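Local coordinates for outer membrane protein (Tpn50) (Borrelia burgdorferi, PDB 3OON) that probably binds peptidoglycan through its C-terminal OmpA-like domain, helping tie the outer membrane to the cell wall, at residues N50-E58 and S70-L81; I13-F21 and E32-L43. One frame throughout, in Å; residues are numbered along the deposited sequence.

Overall arrangement
Both contacts lay a helix against the same mixed sheet, and both are buried. Contact 1, near the centre of the chain, sets helix 63-83 on strand 51-55. Contact 2, farther from that centre, sets helix 33-45 on strand 12-20. The two helices also touch each other: Tyr-80 and Leu-81 of contact 1 pack on Ile-36 and Leu-43 of contact 2. Contact 1 is the closer packing, with the strand and helix axes 6.4 Å apart against 9.6 Å in contact 2. Its polar end holds a sulfate through Arg-73. In contact 2, Glu-32 accepts a bond from the strand and Lys-35 donates one to it.

Contact 1 of 2, residues N50-E58 and S70-L81; sequences NILIEGHTE and SEKRARAIGNYL. With SO4 (sulfate ion), chain B.
Ile-53 is the strand residue most buried by the helix 70-81. Its two branches touch residues one turn apart on the helix. Ala-74 CB packs 3.7 Å from Ile-53 CG2 and 3.6 Å from Ile-53 O. Ile-53 CD1 rests 3.5 Å from Gly-78 CA, where the helix has no side chain to hold it off. CG1 is anti to the carbonyl carbon (chi1 -50°), and an extended chi2 carries CD1 toward that glycine. Farther along, Ile-51 CD1 meets Leu-81 CD1, which closes the apolar row.

Ser-70 meets Gly-55 at the C-terminal end of the strand. Gly-55 CA comes within 3.4 Å of Ser-70 O in a CA-H...O contact. Gly-55 has no side chain, and the strand backbone lies directly on the helix here. Ser-70 CB packs beside the Gly-55 carbonyl, while its OG bonds to His-67 O and Gly-98 N.

Arg-73 extends from the helix past the strand end, straight from CG to NE. Its NH1 gives a hydrogen bond of 3.1 Å to His-56 O, on a lone pair and in the guanidinium plane. Arg-73 NH1 also bonds sulfate O2 at 2.9 Å, almost straight at 177°, and NH2 bonds sulfate O4. Glu-58 N, Arg-115 NE and Gln-59 N also bond the ion. Small residues bring helix and strand close within a beta-alpha-beta unit. The anion site, holding sulfate probably from the crystallisation liquor, is consistent with the peptidoglycan site of OmpA-like domains, where an arginine at this place binds a peptide carboxylate.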
# COMPACT_ATOMS: atom_id res chain seq x y z
N ASN A 50 2.32 -17.24 -2.70
CA ASN A 50 2.87 -17.52 -1.39
C ASN A 50 3.29 -16.20 -0.78
O ASN A 50 3.49 -15.23 -1.50
CB ASN A 50 4.05 -18.48 -1.51
CG ASN A 50 3.64 -19.81 -2.12
OD1 ASN A 50 2.70 -20.45 -1.64
ND2 ASN A 50 4.32 -20.23 -3.18
N ILE A 51 3.40 -16.16 0.54
CA ILE A 51 3.85 -14.94 1.21
C ILE A 51 5.02 -15.19 2.16
O ILE A 51 5.21 -16.29 2.67
CB ILE A 51 2.72 -14.19 1.98
CG1 ILE A 51 2.17 -15.02 3.15
CG2 ILE A 51 1.58 -13.75 1.03
CD1 ILE A 51 1.22 -14.20 4.05
N LEU A 52 5.81 -14.15 2.39
CA LEU A 52 6.89 -14.19 3.37
C LEU A 52 6.61 -13.14 4.42
O LEU A 52 6.38 -11.97 4.08
CB LEU A 52 8.22 -13.88 2.66
CG LEU A 52 9.41 -13.47 3.54
CD1 LEU A 52 9.89 -14.66 4.36
CD2 LEU A 52 10.54 -12.98 2.65
N ILE A 53 6.61 -13.55 5.69
CA ILE A 53 6.35 -12.63 6.79
C ILE A 53 7.61 -12.52 7.62
O ILE A 53 8.13 -13.54 8.11
CB ILE A 53 5.19 -13.09 7.71
CG1 ILE A 53 3.95 -13.45 6.88
CG2 ILE A 53 4.90 -12.00 8.76
CD1 ILE A 53 2.74 -13.82 7.72
N GLU A 54 8.10 -11.29 7.78
CA GLU A 54 9.38 -11.04 8.44
C GLU A 54 9.19 -10.19 9.69
O GLU A 54 8.57 -9.12 9.63
CB GLU A 54 10.35 -10.34 7.48
CG GLU A 54 10.65 -11.16 6.22
CD GLU A 54 11.57 -10.44 5.27
OE1 GLU A 54 11.07 -9.71 4.38
OE2 GLU A 54 12.80 -10.61 5.41
N GLY A 55 9.70 -10.70 10.81
CA GLY A 55 9.53 -10.06 12.11
C GLY A 55 10.83 -9.44 12.60
O GLY A 55 11.93 -9.84 12.16
N HIS A 56 10.71 -8.48 13.50
CA HIS A 56 11.84 -7.73 14.01
C HIS A 56 11.70 -7.41 15.49
O HIS A 56 10.58 -7.26 16.02
CB HIS A 56 12.04 -6.41 13.24
CG HIS A 56 12.19 -6.59 11.76
ND1 HIS A 56 13.42 -6.69 11.15
CD2 HIS A 56 11.27 -6.67 10.77
CE1 HIS A 56 13.26 -6.84 9.85
NE2 HIS A 56 11.96 -6.83 9.59
N THR A 57 12.85 -7.30 16.14
CA THR A 57 12.93 -6.78 17.49
C THR A 57 13.81 -5.55 17.45
O THR A 57 14.46 -5.28 16.44
CB THR A 57 13.55 -7.80 18.46
OG1 THR A 57 14.77 -8.30 17.90
CG2 THR A 57 12.61 -8.97 18.70
N GLU A 58 13.84 -4.81 18.55
CA GLU A 58 14.66 -3.61 18.65
C GLU A 58 15.75 -3.73 19.71
O GLU A 58 16.84 -3.19 19.55
CB GLU A 58 13.78 -2.39 18.91
CG GLU A 58 12.86 -2.08 17.74
CD GLU A 58 12.13 -0.76 17.87
OE1 GLU A 58 12.13 -0.16 18.97
OE2 GLU A 58 11.53 -0.33 16.86
N SER A 70 11.33 -12.39 17.43
CA SER A 70 11.02 -11.78 16.15
C SER A 70 10.25 -12.76 15.25
O SER A 70 9.32 -12.35 14.56
CB SER A 70 12.30 -11.28 15.47
OG SER A 70 13.08 -12.36 14.99
N GLU A 71 10.63 -14.04 15.29
CA GLU A 71 9.93 -15.06 14.51
C GLU A 71 8.51 -15.30 15.03
O GLU A 71 7.59 -15.47 14.24
CB GLU A 71 10.71 -16.38 14.40
CG GLU A 71 10.12 -17.30 13.31
CD GLU A 71 10.73 -18.69 13.27
OE1 GLU A 71 10.05 -19.65 13.68
OE2 GLU A 71 11.89 -18.81 12.82
N LYS A 72 8.35 -15.29 16.36
CA LYS A 72 7.02 -15.47 16.96
C LYS A 72 6.07 -14.31 16.65
O LYS A 72 4.85 -14.49 16.61
CB LYS A 72 7.12 -15.71 18.47
CG LYS A 72 7.99 -16.91 18.84
CD LYS A 72 7.78 -17.37 20.27
CE LYS A 72 6.63 -18.36 20.36
NZ LYS A 72 6.53 -19.01 21.70
N ARG A 73 6.64 -13.12 16.44
CA ARG A 73 5.87 -11.96 15.99
C ARG A 73 5.35 -12.15 14.56
O ARG A 73 4.18 -11.91 14.30
CB ARG A 73 6.70 -10.67 16.09
CG ARG A 73 6.75 -10.15 17.51
CD ARG A 73 7.64 -8.94 17.66
NE ARG A 73 7.59 -8.49 19.04
CZ ARG A 73 8.48 -7.67 19.60
NH1 ARG A 73 9.49 -7.20 18.88
NH2 ARG A 73 8.36 -7.33 20.87
N ALA A 74 6.22 -12.60 13.65
CA ALA A 74 5.80 -12.97 12.30
C ALA A 74 4.71 -14.05 12.34
O ALA A 74 3.71 -13.98 11.61
CB ALA A 74 7.00 -13.46 11.48
N ARG A 75 4.90 -15.04 13.20
CA ARG A 75 3.92 -16.12 13.35
C ARG A 75 2.57 -15.67 13.91
O ARG A 75 1.53 -16.17 13.47
CB ARG A 75 4.52 -17.27 14.17
CG ARG A 75 5.44 -18.12 13.35
CD ARG A 75 5.99 -19.33 14.07
NE ARG A 75 6.93 -20.03 13.20
CZ ARG A 75 6.59 -20.95 12.29
NH1 ARG A 75 5.32 -21.31 12.14
NH2 ARG A 75 7.53 -21.51 11.55
N ALA A 76 2.58 -14.73 14.85
CA ALA A 76 1.34 -14.15 15.38
C ALA A 76 0.50 -13.52 14.25
O ALA A 76 -0.72 -13.71 14.19
CB ALA A 76 1.65 -13.12 16.46
N ILE A 77 1.17 -12.79 13.35
CA ILE A 77 0.51 -12.17 12.19
C ILE A 77 -0.01 -13.24 11.23
O ILE A 77 -1.18 -13.20 10.82
CB ILE A 77 1.46 -11.19 11.44
CG1 ILE A 77 1.99 -10.09 12.39
CG2 ILE A 77 0.76 -10.59 10.20
CD1 ILE A 77 0.97 -9.12 12.90
N GLY A 78 0.86 -14.19 10.90
CA GLY A 78 0.51 -15.30 10.01
C GLY A 78 -0.66 -16.11 10.53
O GLY A 78 -1.58 -16.45 9.78
N ASN A 79 -0.64 -16.40 11.83
CA ASN A 79 -1.70 -17.18 12.46
C ASN A 79 -3.08 -16.53 12.32
O ASN A 79 -4.08 -17.23 12.12
CB ASN A 79 -1.41 -17.44 13.94
CG ASN A 79 -0.33 -18.49 14.15
OD1 ASN A 79 0.03 -19.24 13.23
ND2 ASN A 79 0.21 -18.54 15.36
N TYR A 80 -3.11 -15.21 12.41
CA TYR A 80 -4.36 -14.47 12.24
C TYR A 80 -4.86 -14.56 10.81
O TYR A 80 -6.05 -14.79 10.57
CB TYR A 80 -4.20 -13.01 12.68
CG TYR A 80 -5.48 -12.21 12.58
CD1 TYR A 80 -6.53 -12.42 13.48
CD2 TYR A 80 -5.66 -11.27 11.58
CE1 TYR A 80 -7.71 -11.70 13.38
CE2 TYR A 80 -6.83 -10.54 11.47
CZ TYR A 80 -7.85 -10.76 12.37
OH TYR A 80 -9.02 -10.04 12.28
N LEU A 81 -3.93 -14.42 9.85
CA LEU A 81 -4.25 -14.59 8.43
C LEU A 81 -4.76 -16.00 8.10
O LEU A 81 -5.65 -16.14 7.25
CB LEU A 81 -3.05 -14.23 7.56
CG LEU A 81 -2.52 -12.79 7.64
CD1 LEU A 81 -1.25 -12.66 6.82
CD2 LEU A 81 -3.57 -11.77 7.17
S SO4 B . 11.75 -5.57 21.43
O1 SO4 B . 11.67 -4.30 22.15
O2 SO4 B . 11.40 -5.37 20.03
O3 SO4 B . 13.12 -6.06 21.54
O4 SO4 B . 10.84 -6.52 22.06

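Contact 2 of 2, residues I13-F21 and E32-L43; sequences INLSFDIEF and EYKKIDLIAKLL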
# COMPACT_ATOMS: atom_id res chain seq x y z
N ILE A 13 5.78 -8.11 -4.15
CA ILE A 13 5.21 -6.86 -3.68
C ILE A 13 5.39 -6.80 -2.17
O ILE A 13 4.80 -7.60 -1.44
CB ILE A 13 3.70 -6.74 -4.06
CG1 ILE A 13 3.51 -6.85 -5.58
CG2 ILE A 13 3.12 -5.44 -3.52
CD1 ILE A 13 2.05 -6.97 -6.01
N ASN A 14 6.20 -5.85 -1.70
CA ASN A 14 6.49 -5.68 -0.28
C ASN A 14 5.43 -4.80 0.42
O ASN A 14 5.13 -3.70 -0.05
CB ASN A 14 7.87 -5.05 -0.11
CG ASN A 14 8.36 -5.06 1.33
OD1 ASN A 14 8.96 -6.04 1.80
ND2 ASN A 14 8.15 -3.96 2.02
N LEU A 15 4.89 -5.31 1.52
CA LEU A 15 3.97 -4.57 2.38
C LEU A 15 4.71 -4.28 3.67
O LEU A 15 5.01 -5.19 4.45
CB LEU A 15 2.70 -5.38 2.66
CG LEU A 15 1.97 -6.07 1.50
CD1 LEU A 15 0.68 -6.75 2.01
CD2 LEU A 15 1.65 -5.07 0.41
N SER A 16 5.04 -3.02 3.91
CA SER A 16 5.72 -2.68 5.15
C SER A 16 4.81 -1.83 6.03
O SER A 16 4.12 -0.92 5.55
CB SER A 16 7.07 -2.01 4.90
OG SER A 16 6.92 -0.70 4.44
N PHE A 17 4.77 -2.16 7.31
CA PHE A 17 3.85 -1.52 8.23
C PHE A 17 4.38 -1.70 9.64
O PHE A 17 5.40 -2.36 9.85
CB PHE A 17 2.44 -2.11 8.08
CG PHE A 17 2.40 -3.60 8.17
CD1 PHE A 17 2.11 -4.23 9.37
CD2 PHE A 17 2.66 -4.39 7.05
CE1 PHE A 17 2.09 -5.63 9.46
CE2 PHE A 17 2.65 -5.78 7.13
CZ PHE A 17 2.35 -6.41 8.34
N ASP A 18 3.71 -1.12 10.62
CA ASP A 18 4.13 -1.33 12.00
C ASP A 18 2.95 -1.70 12.89
O ASP A 18 1.88 -1.08 12.84
CB ASP A 18 4.90 -0.13 12.55
CG ASP A 18 4.04 1.09 12.71
OD1 ASP A 18 2.90 1.07 12.22
OD2 ASP A 18 4.49 2.08 13.33
N ILE A 19 3.19 -2.72 13.70
CA ILE A 19 2.16 -3.35 14.53
C ILE A 19 2.61 -3.15 15.95
O ILE A 19 3.75 -3.46 16.29
CB ILE A 19 2.07 -4.88 14.25
CG1 ILE A 19 1.54 -5.16 12.84
CG2 ILE A 19 1.23 -5.59 15.34
CD1 ILE A 19 0.06 -4.83 12.60
N GLU A 20 1.70 -2.64 16.79
CA GLU A 20 1.98 -2.51 18.20
C GLU A 20 1.90 -3.88 18.85
O GLU A 20 0.87 -4.56 18.76
CB GLU A 20 0.98 -1.56 18.86
CG GLU A 20 1.19 -0.12 18.46
CD GLU A 20 0.49 0.87 19.39
OE1 GLU A 20 0.47 0.66 20.62
OE2 GLU A 20 -0.02 1.88 18.86
N PHE A 21 3.01 -4.29 19.46
CA PHE A 21 3.07 -5.47 20.31
C PHE A 21 3.26 -5.00 21.74
O PHE A 21 3.89 -3.97 21.98
CB PHE A 21 4.26 -6.36 19.92
CG PHE A 21 4.12 -7.03 18.59
CD1 PHE A 21 3.43 -8.24 18.48
CD2 PHE A 21 4.71 -6.48 17.46
CE1 PHE A 21 3.31 -8.88 17.23
CE2 PHE A 21 4.59 -7.11 16.22
CZ PHE A 21 3.89 -8.30 16.10
N GLU A 32 -5.04 -3.44 16.71
CA GLU A 32 -4.24 -3.62 15.49
C GLU A 32 -4.87 -4.60 14.50
O GLU A 32 -4.47 -4.66 13.34
CB GLU A 32 -2.80 -4.07 15.83
CG GLU A 32 -1.98 -3.11 16.70
CD GLU A 32 -1.65 -1.80 16.00
OE1 GLU A 32 -2.58 -1.02 15.75
OE2 GLU A 32 -0.46 -1.55 15.71
N TYR A 33 -5.86 -5.38 14.95
CA TYR A 33 -6.43 -6.41 14.08
C TYR A 33 -7.13 -5.83 12.85
O TYR A 33 -7.12 -6.46 11.79
CB TYR A 33 -7.34 -7.36 14.87
CG TYR A 33 -6.55 -8.32 15.73
CD1 TYR A 33 -5.76 -9.30 15.15
CD2 TYR A 33 -6.58 -8.23 17.12
CE1 TYR A 33 -5.02 -10.18 15.94
CE2 TYR A 33 -5.85 -9.11 17.91
CZ TYR A 33 -5.07 -10.08 17.31
OH TYR A 33 -4.34 -10.94 18.09
N LYS A 34 -7.69 -4.63 12.98
CA LYS A 34 -8.32 -3.94 11.87
C LYS A 34 -7.30 -3.62 10.76
O LYS A 34 -7.60 -3.71 9.57
CB LYS A 34 -9.00 -2.66 12.37
CG LYS A 34 -9.89 -1.95 11.36
CD LYS A 34 -11.36 -2.36 11.49
CE LYS A 34 -12.32 -1.17 11.37
NZ LYS A 34 -12.31 -0.51 10.03
N LYS A 35 -6.08 -3.26 11.16
CA LYS A 35 -4.98 -3.06 10.21
C LYS A 35 -4.60 -4.36 9.48
O LYS A 35 -4.39 -4.37 8.26
CB LYS A 35 -3.76 -2.48 10.91
CG LYS A 35 -2.60 -2.18 9.99
CD LYS A 35 -1.32 -1.79 10.77
CE LYS A 35 -1.39 -0.41 11.35
NZ LYS A 35 -0.02 0.12 11.61
N ILE A 36 -4.52 -5.45 10.24
CA ILE A 36 -4.24 -6.75 9.62
C ILE A 36 -5.40 -7.17 8.70
O ILE A 36 -5.18 -7.83 7.69
CB ILE A 36 -3.90 -7.84 10.65
CG1 ILE A 36 -2.75 -7.39 11.56
CG2 ILE A 36 -3.52 -9.13 9.94
CD1 ILE A 36 -2.60 -8.23 12.81
N ASP A 37 -6.62 -6.76 9.05
CA ASP A 37 -7.79 -7.02 8.20
C ASP A 37 -7.66 -6.37 6.82
O ASP A 37 -8.04 -6.95 5.80
CB ASP A 37 -9.07 -6.53 8.86
CG ASP A 37 -9.53 -7.41 10.01
OD1 ASP A 37 -9.02 -8.55 10.14
OD2 ASP A 37 -10.40 -6.96 10.78
N LEU A 38 -7.10 -5.16 6.81
CA LEU A 38 -6.80 -4.47 5.56
C LEU A 38 -5.73 -5.23 4.76
O LEU A 38 -5.88 -5.44 3.55
CB LEU A 38 -6.35 -3.02 5.81
CG LEU A 38 -5.88 -2.26 4.56
CD1 LEU A 38 -6.95 -2.23 3.44
CD2 LEU A 38 -5.47 -0.86 4.94
N ILE A 39 -4.66 -5.65 5.44
CA ILE A 39 -3.67 -6.52 4.81
C ILE A 39 -4.36 -7.76 4.21
O ILE A 39 -4.08 -8.15 3.07
CB ILE A 39 -2.55 -6.91 5.80
CG1 ILE A 39 -1.72 -5.67 6.17
CG2 ILE A 39 -1.65 -7.99 5.22
CD1 ILE A 39 -1.01 -5.78 7.51
N ALA A 40 -5.27 -8.36 4.97
CA ALA A 40 -6.01 -9.55 4.54
C ALA A 40 -6.83 -9.29 3.27
O ALA A 40 -6.92 -10.16 2.40
CB ALA A 40 -6.90 -10.07 5.68
N LYS A 41 -7.40 -8.09 3.17
CA LYS A 41 -8.16 -7.69 1.98
C LYS A 41 -7.27 -7.66 0.73
O LYS A 41 -7.71 -8.07 -0.34
CB LYS A 41 -8.81 -6.32 2.20
CG LYS A 41 -10.32 -6.37 2.30
CD LYS A 41 -10.91 -5.02 1.91
CE LYS A 41 -12.27 -5.17 1.23
NZ LYS A 41 -12.94 -3.86 1.12
N LEU A 42 -6.03 -7.20 0.87
CA LEU A 42 -5.10 -7.23 -0.24
C LEU A 42 -4.67 -8.65 -0.58
O LEU A 42 -4.66 -9.02 -1.75
CB LEU A 42 -3.86 -6.38 0.06
CG LEU A 42 -4.13 -4.90 0.31
CD1 LEU A 42 -2.85 -4.21 0.73
CD2 LEU A 42 -4.71 -4.24 -0.96
N LEU A 43 -4.31 -9.43 0.44
CA LEU A 43 -3.79 -10.79 0.24
C LEU A 43 -4.81 -11.72 -0.39
O LEU A 43 -4.46 -12.57 -1.21
CB LEU A 43 -3.25 -11.39 1.54
CG LEU A 43 -2.09 -10.69 2.26
CD1 LEU A 43 -1.72 -11.50 3.47
CD2 LEU A 43 -0.86 -10.48 1.37
O HOH W 1 1.70 0.92 9.49
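Glu-32, at the start of the segment 32-43, reaches the end of strand 13-20. Its chain bends at chi2 (-67°), and Glu-32 OE2 accepts a hydrogen bond of 2.6 Å from Glu-20 N, on the anti side of the carboxylate. Lys-35 follows. Its NZ gives a 2.6 Å bond to Asp-18 O, and a water bridges Lys-35 NZ to Asp-18 N. In one of the two conformers of Asp-18, OD1 also forms a salt bridge of 3.1 Å with Lys-35 NZ. Asn-1 adds its carbonyl O to NZ. The aliphatic part of Lys-35 slides past Ile-19, with Lys-35 CD 3.8 Å from Ile-19 CD1. Ile-36 crosses Ile-19 at about a right angle and meets the same methyl through CG1.

Ile-39 sets CD1 over the centre of the Phe-17 ring, a CH-pi contact 3.6 Å from the centroid. Ile-39 CG2 meets Leu-15 CD1 at 4.2 Å. One turn later, Leu-43 CD2 touches Leu-15 CD1 from 4.1 Å. The segment is polar at its first residues and apolar beyond. This is a helix laid on one face of a sheet, roughly antiparallel, at 149°, to its strand, within the alpha/beta sandwich of OmpA-like domains.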